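Local coordinates for protein translation initiation factor eIF-2B (PDB 1VB5) that is the regulatory subunit of archaeal initiation factor 2B, which probably catalyses exchange of GDP for GTP on initiation factor 2, at residues 99-104 / 130-135; 125-130 / 153-158; 137-142 / 172-177. All coordinates share one frame; numbering follows the deposited sequence.

Contact 1 of 3, residues 99-104 / 130-135; sequences LASIGA and KERKKR
The ammonium nitrogen NZ of Lys134 donates to the backbone oxygen O of Ala104 at 2.7 Å. It also bonds to the carbonyl of Ile107 and weakly to that of Gln105, so one lysine gathers carbonyls at the C-terminal end of helix 78-106. The lysine comes from the turn that closes helix 120-131. That turn is a Schellman motif with Lys133 at C-prime, where phi is positive. Lys134 reaches across with its chain extended beyond CG. Its NZ lies 24° out of the carbonyl plane of Ala104.

Arg132, just before Lys133, grips the same helix one turn earlier. NH1 and NH2 of its guanidinium together hold Ser101, NH1 at the backbone oxygen and NH2 at the hydroxyl. NH1 lies on a lone pair of the Ser101 backbone O at 3.2 Å, in the carbonyl plane, but this bond is bent. With chi1 at 178° the hydroxyl of Ser101 swings away from its own backbone N, to the edge of the guanidinium. The methyl CB of Ala104 lies 4.0 Å from NH1 of Arg132. The bond from Arg132 NH2 to Ser101 OG is 2.7 Å long and nearly straight, with OG in the guanidinium plane.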
loop_
_atom_site.group_PDB
_atom_site.type_symbol
_atom_site.label_atom_id
_atom_site.label_comp_id
_atom_site.label_asym_id
_atom_site.label_seq_id
_atom_site.Cartn_x
_atom_site.Cartn_y
_atom_site.Cartn_z
ATOM N N LEU B 99 14.087 24.383 -7.924
ATOM C CA LEU B 99 12.935 23.804 -7.237
ATOM C C LEU B 99 13.399 23.298 -5.868
ATOM O O LEU B 99 12.725 23.508 -4.852
ATOM C CB LEU B 99 12.342 22.659 -8.071
ATOM C CG LEU B 99 10.956 22.097 -7.704
ATOM C CD1 LEU B 99 10.480 21.171 -8.808
ATOM C CD2 LEU B 99 11.010 21.357 -6.375
ATOM N N ALA B 100 14.564 22.653 -5.847
ATOM C CA ALA B 100 15.119 22.120 -4.606
ATOM C C ALA B 100 15.274 23.214 -3.556
ATOM O O ALA B 100 14.923 23.020 -2.385
ATOM C CB ALA B 100 16.473 21.454 -4.875
ATOM N N SER B 101 15.796 24.363 -3.976
ATOM C CA SER B 101 16.002 25.484 -3.065
ATOM C C SER B 101 14.688 25.971 -2.466
ATOM O O SER B 101 14.622 26.319 -1.285
ATOM C CB SER B 101 16.689 26.640 -3.794
ATOM O OG SER B 101 16.853 27.741 -2.919
ATOM N N ILE B 102 13.646 25.998 -3.287
ATOM C CA ILE B 102 12.331 26.439 -2.841
ATOM C C ILE B 102 11.691 25.381 -1.933
ATOM O O ILE B 102 11.076 25.714 -0.920
ATOM C CB ILE B 102 11.419 26.715 -4.050
ATOM C CG1 ILE B 102 11.991 27.893 -4.849
ATOM C CG2 ILE B 102 9.984 26.994 -3.581
ATOM C CD1 ILE B 102 11.264 28.188 -6.137
ATOM N N GLY B 103 11.847 24.110 -2.298
ATOM C CA GLY B 103 11.291 23.041 -1.491
ATOM C C GLY B 103 11.947 22.961 -0.126
ATOM O O GLY B 103 11.272 22.786 0.887
ATOM N N ALA B 104 13.271 23.089 -0.096
ATOM C CA ALA B 104 14.022 23.032 1.156
ATOM C C ALA B 104 13.573 24.137 2.099
ATOM O O ALA B 104 13.507 23.947 3.312
ATOM C CB ALA B 104 15.523 23.165 0.878
ATOM N N LYS B 130 18.918 19.581 4.378
ATOM C CA LYS B 130 19.907 19.097 5.338
ATOM C C LYS B 130 21.178 19.937 5.251
ATOM O O LYS B 130 21.803 20.240 6.263
ATOM C CB LYS B 130 20.258 17.634 5.061
ATOM C CG LYS B 130 21.329 17.093 6.001
ATOM C CD LYS B 130 22.226 16.079 5.301
ATOM C CE LYS B 130 22.904 16.691 4.070
ATOM N NZ LYS B 130 23.908 15.781 3.447
ATOM N N GLU B 131 21.557 20.304 4.034
ATOM C CA GLU B 131 22.754 21.108 3.826
ATOM C C GLU B 131 22.604 22.491 4.450
ATOM O O GLU B 131 23.598 23.162 4.719
ATOM C CB GLU B 131 23.058 21.234 2.328
ATOM C CG GLU B 131 23.378 19.899 1.651
ATOM C CD GLU B 131 23.573 20.022 0.143
ATOM O OE1 GLU B 131 24.483 20.765 -0.288
ATOM O OE2 GLU B 131 22.819 19.372 -0.614
ATOM N N ARG B 132 21.363 22.911 4.689
ATOM C CA ARG B 132 21.112 24.212 5.292
ATOM C C ARG B 132 20.883 24.085 6.788
ATOM O O ARG B 132 20.336 24.983 7.426
ATOM C CB ARG B 132 19.917 24.896 4.628
ATOM C CG ARG B 132 20.183 25.282 3.182
ATOM C CD ARG B 132 18.969 25.911 2.539
ATOM N NE ARG B 132 19.202 26.198 1.129
ATOM C CZ ARG B 132 18.265 26.633 0.290
ATOM N NH1 ARG B 132 17.020 26.834 0.718
ATOM N NH2 ARG B 132 18.573 26.864 -0.979
ATOM N N LYS B 133 21.300 22.948 7.334
ATOM C CA LYS B 133 21.208 22.675 8.764
ATOM C C LYS B 133 19.825 22.480 9.374
ATOM O O LYS B 133 19.647 22.654 10.579
ATOM C CB LYS B 133 21.956 23.761 9.546
ATOM C CG LYS B 133 23.444 23.859 9.225
ATOM C CD LYS B 133 24.153 22.528 9.435
ATOM C CE LYS B 133 25.674 22.685 9.376
ATOM N NZ LYS B 133 26.152 23.283 8.105
ATOM N N LYS B 134 18.839 22.121 8.562
ATOM C CA LYS B 134 17.512 21.877 9.110
ATOM C C LYS B 134 17.491 20.451 9.651
ATOM O O LYS B 134 18.012 19.538 9.019
ATOM C CB LYS B 134 16.438 22.071 8.034
ATOM C CG LYS B 134 16.160 23.539 7.758
ATOM C CD LYS B 134 15.137 23.759 6.673
ATOM C CE LYS B 134 14.833 25.254 6.536
ATOM N NZ LYS B 134 13.933 25.551 5.387
ATOM N N ARG B 135 16.921 20.265 10.837
ATOM C CA ARG B 135 16.854 18.933 11.427
ATOM C C ARG B 135 15.498 18.309 11.153
ATOM O O ARG B 135 14.458 18.921 11.412
ATOM C CB ARG B 135 17.096 18.983 12.941
ATOM C CG ARG B 135 18.528 19.323 13.345
ATOM C CD ARG B 135 18.729 20.819 13.502
ATOM N NE ARG B 135 18.748 21.238 14.906
ATOM C CZ ARG B 135 17.749 21.066 15.769
ATOM N NH1 ARG B 135 16.624 20.472 15.386
ATOM N NH2 ARG B 135 17.870 21.495 17.019
#

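Contact 2 of 3, residues 125-130 / 153-158; sequences IIRTAK and ARELEF
Two neighbouring helices of the Rossmann-like layer, 120-131 and 148-158, are tied together by Arg127 and Glu155 and packed by Ile126 and Leu156. The axes of the two short segments run nearly parallel, 16° apart, and come within 11.1 Å of each other. NH2 of Arg127 forms a salt bridge of 2.7 Å with OE2 of Glu155. The oxygen is met on its anti side and lies close to the guanidinium plane. The two flat groups are nearly perpendicular, 84° apart, so the pair is not a flat two-pronged one. The same NH2 also donates to the backbone O of Glu155 at 3.3 Å, approaching from above the carbonyl plane. One nitrogen thus holds both the side chain and the backbone of the glutamate.

Arg127 reaches across with its chain extended from CG to NE, while Glu155 bends back at chi2 (-66°) to bring OE2 over. The other guanidinium nitrogens have partners too: NH1 makes a salt bridge with Glu124 and NE bonds to Ser159 OG. A leucine in place of Arg127 would probably leave the carboxylates of Glu155 and Glu124 without this cationic mate and cost Ser159 OG its NE donor. Phe158 CD2 lies 4.2 Å from Arg127 NH2.

Both helices lie on the same face of the central, mostly parallel sheet, each following a strand in beta-alpha order. Strand 136-141 runs between them in the chain. Towards the sheet the contact turns apolar. CG2 of Ile126 meets CD2 of Leu156 at 3.7 Å, the two side chains crossing at about a right angle, and both also touch Ile161. Deeper in, Leu156 rests on Leu140 of the strand, and Ile126 on Phe136.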
loop_
_atom_site.group_PDB
_atom_site.type_symbol
_atom_site.label_atom_id
_atom_site.label_comp_id
_atom_site.label_asym_id
_atom_site.label_seq_id
_atom_site.Cartn_x
_atom_site.Cartn_y
_atom_site.Cartn_z
ATOM N N ILE B 125 15.518 18.011 -2.767
ATOM C CA ILE B 125 14.862 18.941 -1.856
ATOM C C ILE B 125 15.328 18.584 -0.449
ATOM O O ILE B 125 15.714 19.446 0.339
ATOM C CB ILE B 125 13.314 18.806 -1.895
ATOM C CG1 ILE B 125 12.770 19.349 -3.219
ATOM C CG2 ILE B 125 12.692 19.555 -0.719
ATOM C CD1 ILE B 125 11.253 19.241 -3.352
ATOM N N ILE B 126 15.285 17.294 -0.144
ATOM C CA ILE B 126 15.682 16.810 1.169
ATOM C C ILE B 126 17.159 17.088 1.470
ATOM O O ILE B 126 17.504 17.533 2.564
ATOM C CB ILE B 126 15.354 15.300 1.290
ATOM C CG1 ILE B 126 13.838 15.129 1.460
ATOM C CG2 ILE B 126 16.093 14.678 2.452
ATOM C CD1 ILE B 126 13.345 13.680 1.373
ATOM N N ARG B 127 18.022 16.840 0.493
ATOM C CA ARG B 127 19.451 17.068 0.663
ATOM C C ARG B 127 19.786 18.543 0.863
ATOM O O ARG B 127 20.643 18.886 1.682
ATOM C CB ARG B 127 20.216 16.524 -0.544
ATOM C CG ARG B 127 20.389 15.016 -0.528
ATOM C CD ARG B 127 21.061 14.513 -1.793
ATOM N NE ARG B 127 21.518 13.140 -1.618
ATOM C CZ ARG B 127 21.833 12.320 -2.614
ATOM N NH1 ARG B 127 21.739 12.729 -3.871
ATOM N NH2 ARG B 127 22.235 11.082 -2.346
ATOM N N THR B 128 19.114 19.412 0.111
ATOM C CA THR B 128 19.354 20.844 0.226
ATOM C C THR B 128 18.929 21.335 1.608
ATOM O O THR B 128 19.581 22.198 2.198
ATOM C CB THR B 128 18.581 21.641 -0.854
ATOM O OG1 THR B 128 19.054 21.267 -2.156
ATOM C CG2 THR B 128 18.782 23.147 -0.659
ATOM N N ALA B 129 17.837 20.781 2.127
ATOM C CA ALA B 129 17.349 21.181 3.445
ATOM C C ALA B 129 18.358 20.779 4.516
ATOM O O ALA B 129 18.619 21.536 5.453
ATOM C CB ALA B 129 15.986 20.536 3.731
ATOM N N LYS B 130 18.918 19.581 4.378
ATOM C CA LYS B 130 19.907 19.097 5.338
ATOM C C LYS B 130 21.178 19.937 5.251
ATOM O O LYS B 130 21.803 20.240 6.263
ATOM C CB LYS B 130 20.258 17.634 5.061
ATOM C CG LYS B 130 21.329 17.093 6.001
ATOM C CD LYS B 130 22.226 16.079 5.301
ATOM C CE LYS B 130 22.904 16.691 4.070
ATOM N NZ LYS B 130 23.908 15.781 3.447
ATOM N N ALA B 153 16.386 5.166 0.119
ATOM C CA ALA B 153 16.997 4.908 1.421
ATOM C C ALA B 153 18.528 4.851 1.331
ATOM O O ALA B 153 19.220 5.367 2.204
ATOM C CB ALA B 153 16.450 3.600 2.010
ATOM N N ARG B 154 19.050 4.219 0.283
ATOM C CA ARG B 154 20.496 4.130 0.081
ATOM C C ARG B 154 21.080 5.535 -0.083
ATOM O O ARG B 154 22.153 5.836 0.434
ATOM C CB ARG B 154 20.834 3.318 -1.184
ATOM C CG ARG B 154 20.910 1.787 -1.029
ATOM C CD ARG B 154 19.580 1.188 -0.625
ATOM N NE ARG B 154 19.273 -0.090 -1.280
ATOM C CZ ARG B 154 19.200 -0.273 -2.599
ATOM N NH1 ARG B 154 19.423 0.734 -3.440
ATOM N NH2 ARG B 154 18.867 -1.464 -3.081
ATOM N N GLU B 155 20.371 6.387 -0.818
ATOM C CA GLU B 155 20.830 7.747 -1.061
ATOM C C GLU B 155 20.774 8.614 0.188
ATOM O O GLU B 155 21.672 9.427 0.416
ATOM C CB GLU B 155 20.009 8.394 -2.177
ATOM C CG GLU B 155 20.158 7.707 -3.529
ATOM C CD GLU B 155 21.560 7.839 -4.111
ATOM O OE1 GLU B 155 21.871 7.119 -5.081
ATOM O OE2 GLU B 155 22.352 8.663 -3.607
ATOM N N LEU B 156 19.725 8.444 0.991
ATOM C CA LEU B 156 19.573 9.224 2.215
ATOM C C LEU B 156 20.649 8.816 3.209
ATOM O O LEU B 156 21.142 9.632 3.982
ATOM C CB LEU B 156 18.185 9.007 2.831
ATOM C CG LEU B 156 16.993 9.632 2.097
ATOM C CD1 LEU B 156 15.698 9.270 2.808
ATOM C CD2 LEU B 156 17.157 11.147 2.048
ATOM N N GLU B 157 21.005 7.537 3.180
ATOM C CA GLU B 157 22.039 7.019 4.063
ATOM C C GLU B 157 23.375 7.637 3.643
ATOM O O GLU B 157 24.172 8.043 4.484
ATOM C CB GLU B 157 22.096 5.498 3.953
ATOM C CG GLU B 157 22.983 4.820 4.973
ATOM C CD GLU B 157 22.846 3.307 4.914
ATOM O OE1 GLU B 157 23.179 2.722 3.856
ATOM O OE2 GLU B 157 22.399 2.704 5.918
ATOM N N PHE B 158 23.606 7.711 2.336
ATOM C CA PHE B 158 24.837 8.290 1.805
ATOM C C PHE B 158 24.980 9.726 2.319
ATOM O O PHE B 158 26.067 10.165 2.693
ATOM C CB PHE B 158 24.788 8.295 0.270
ATOM C CG PHE B 158 26.013 8.887 -0.387
ATOM C CD1 PHE B 158 27.134 8.100 -0.643
ATOM C CD2 PHE B 158 26.037 10.229 -0.766
ATOM C CE1 PHE B 158 28.262 8.638 -1.270
ATOM C CE2 PHE B 158 27.158 10.781 -1.392
ATOM C CZ PHE B 158 28.274 9.983 -1.645
#

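Contact 3 of 3, residues 137-142 / 172-177; sequences KVILTE and GLFCRE
The middle of strand 136-141 passes the end of helix 171-175 with Ile139 and Phe174 as the nearest residues, their CA atoms 7.8 Å apart. Both side chains start towards the other segment. They cross at about a right angle and meet at two places. The methyl CD1 of Ile139 lies 4.1 Å from ring atom CD2 of Phe174. The branch methyl CG2 of Ile139 lies 4.1 Å from CB of Phe174. With chi1 of Ile139 at -61°, CG1 lies anti to the carbonyl carbon and CG2 anti to the backbone N, and the two branches touch different parts of the phenylalanine: CD1 the ring, CG2 its CB. CD1 also comes within 4.3 Å of CB of Glu177, whose carboxylate leads away.

This is the face of the Rossmann-like sheet opposite helices 120-131 and 148-158. Phe174 and Ile139 both touch Ile114 and Ile166 of the flanking strands. Next to the phenylalanine, Cys175 is joined to Cys207 by a disulfide, tying this helix to helix 200-209, and Arg247 of the second subunit packs on Phe174, so the helix also faces the dimer partner.

No hydrogen bond or charge pair joins the two segments, so their mutual fit depends on the shapes of Ile139 and Phe174 rather than on directional bonds.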
loop_
_atom_site.group_PDB
_atom_site.type_symbol
_atom_site.label_atom_id
_atom_site.label_comp_id
_atom_site.label_asym_id
_atom_site.label_seq_id
_atom_site.Cartn_x
_atom_site.Cartn_y
_atom_site.Cartn_z
ATOM N N LYS B 137 13.464 14.132 10.000
ATOM C CA LYS B 137 13.540 12.695 9.786
ATOM C C LYS B 137 12.641 12.384 8.601
ATOM O O LYS B 137 11.691 13.118 8.323
ATOM C CB LYS B 137 13.038 11.930 11.017
ATOM C CG LYS B 137 13.778 12.248 12.307
ATOM C CD LYS B 137 13.127 11.561 13.504
ATOM C CE LYS B 137 13.733 12.046 14.819
ATOM N NZ LYS B 137 13.060 11.441 16.010
ATOM N N VAL B 138 12.930 11.292 7.910
ATOM C CA VAL B 138 12.138 10.911 6.759
ATOM C C VAL B 138 11.526 9.518 6.892
ATOM O O VAL B 138 12.165 8.585 7.369
ATOM C CB VAL B 138 12.986 10.942 5.471
ATOM C CG1 VAL B 138 12.127 10.572 4.269
ATOM C CG2 VAL B 138 13.598 12.323 5.288
ATOM N N ILE B 139 10.270 9.400 6.480
ATOM C CA ILE B 139 9.575 8.125 6.489
ATOM C C ILE B 139 9.316 7.879 5.016
ATOM O O ILE B 139 8.755 8.735 4.330
ATOM C CB ILE B 139 8.231 8.197 7.258
ATOM C CG1 ILE B 139 8.488 8.584 8.717
ATOM C CG2 ILE B 139 7.524 6.851 7.189
ATOM C CD1 ILE B 139 7.235 8.909 9.513
ATOM N N LEU B 140 9.747 6.728 4.517
ATOM C CA LEU B 140 9.558 6.410 3.111
ATOM C C LEU B 140 9.127 4.964 2.921
ATOM O O LEU B 140 9.405 4.111 3.757
ATOM C CB LEU B 140 10.856 6.674 2.355
ATOM C CG LEU B 140 12.049 5.850 2.831
ATOM C CD1 LEU B 140 12.281 4.700 1.864
ATOM C CD2 LEU B 140 13.278 6.736 2.913
ATOM N N THR B 141 8.454 4.694 1.809
ATOM C CA THR B 141 7.969 3.356 1.515
ATOM C C THR B 141 8.954 2.606 0.637
ATOM O O THR B 141 9.680 3.216 -0.144
ATOM C CB THR B 141 6.622 3.398 0.768
ATOM O OG1 THR B 141 6.817 3.986 -0.526
ATOM C CG2 THR B 141 5.615 4.214 1.536
ATOM N N GLU B 142 8.970 1.280 0.765
ATOM C CA GLU B 142 9.855 0.452 -0.042
ATOM C C GLU B 142 9.401 0.532 -1.503
ATOM O O GLU B 142 10.218 0.408 -2.420
ATOM C CB GLU B 142 9.825 -0.995 0.454
ATOM C CG GLU B 142 8.468 -1.660 0.376
ATOM C CD GLU B 142 8.425 -2.990 1.129
ATOM O OE1 GLU B 142 7.368 -3.661 1.102
ATOM O OE2 GLU B 142 9.447 -3.361 1.746
ATOM N N GLY B 172 -0.914 4.706 5.928
ATOM C CA GLY B 172 -1.953 5.283 6.767
ATOM C C GLY B 172 -1.556 5.344 8.230
ATOM O O GLY B 172 -1.920 6.279 8.942
ATOM N N LEU B 173 -0.813 4.345 8.695
ATOM C CA LEU B 173 -0.369 4.327 10.083
ATOM C C LEU B 173 0.675 5.407 10.331
ATOM O O LEU B 173 0.765 5.953 11.426
ATOM C CB LEU B 173 0.239 2.971 10.434
ATOM C CG LEU B 173 -0.731 1.805 10.604
ATOM C CD1 LEU B 173 0.034 0.495 10.463
ATOM C CD2 LEU B 173 -1.429 1.912 11.966
ATOM N N PHE B 174 1.471 5.715 9.315
ATOM C CA PHE B 174 2.497 6.726 9.500
ATOM C C PHE B 174 2.226 8.184 9.085
ATOM O O PHE B 174 2.989 9.048 9.511
ATOM C CB PHE B 174 3.819 6.244 8.888
ATOM C CG PHE B 174 4.459 5.113 9.652
ATOM C CD1 PHE B 174 4.059 3.795 9.447
ATOM C CD2 PHE B 174 5.446 5.372 10.601
ATOM C CE1 PHE B 174 4.632 2.746 10.174
ATOM C CE2 PHE B 174 6.029 4.331 11.337
ATOM C CZ PHE B 174 5.620 3.015 11.122
ATOM N N CYS B 175 1.194 8.492 8.280
ATOM C CA CYS B 175 0.955 9.917 7.948
ATOM C C CYS B 175 0.817 10.540 9.341
ATOM O O CYS B 175 1.322 11.632 9.601
ATOM C CB CYS B 175 -0.356 10.200 7.134
ATOM S SG CYS B 175 -0.335 10.270 5.283
ATOM N N ARG B 176 0.153 9.804 10.231
ATOM C CA ARG B 176 -0.071 10.214 11.617
ATOM C C ARG B 176 1.166 10.793 12.304
ATOM O O ARG B 176 1.077 11.800 13.003
ATOM C CB ARG B 176 -0.576 9.015 12.434
ATOM C CG ARG B 176 -2.088 8.828 12.395
ATOM C CD ARG B 176 -2.518 7.397 12.709
ATOM N NE ARG B 176 -1.812 6.820 13.849
ATOM C CZ ARG B 176 -2.144 5.670 14.431
ATOM N NH1 ARG B 176 -3.179 4.968 13.986
ATOM N NH2 ARG B 176 -1.437 5.215 15.456
ATOM N N GLU B 177 2.313 10.150 12.109
ATOM C CA GLU B 177 3.560 10.593 12.722
ATOM C C GLU B 177 4.207 11.742 11.945
ATOM O O GLU B 177 4.955 12.536 12.505
ATOM C CB GLU B 177 4.547 9.422 12.791
ATOM C CG GLU B 177 3.939 8.119 13.292
ATOM C CD GLU B 177 3.565 8.162 14.764
ATOM O OE1 GLU B 177 2.882 7.221 15.228
ATOM O OE2 GLU B 177 3.961 9.127 15.459
#

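Contacts 1 and 2 share helix 120-131 and touch each other: Lys134 N probably bonds to Ala129 O, and Ala104 packs on Thr128. Contact 1 is polar and partly buried and lies at helix ends. Contact 2 joins neighbouring helices with a partly exposed salt bridge over a buried apolar pair. Contact 3 is buried and apolar, with the CB of Glu177 added at its margin, on the other face of the sheet. Strand 136-141 connects it to contact 2, since Leu156 packs on Val138 and Leu140 from one side while Ile139 faces the other. Contact 3 alone is touched by the second subunit. Hydrogen bonds carry contact 1, contact 2 mixes charge with hydrocarbon, and contact 3 is hydrocarbon alone.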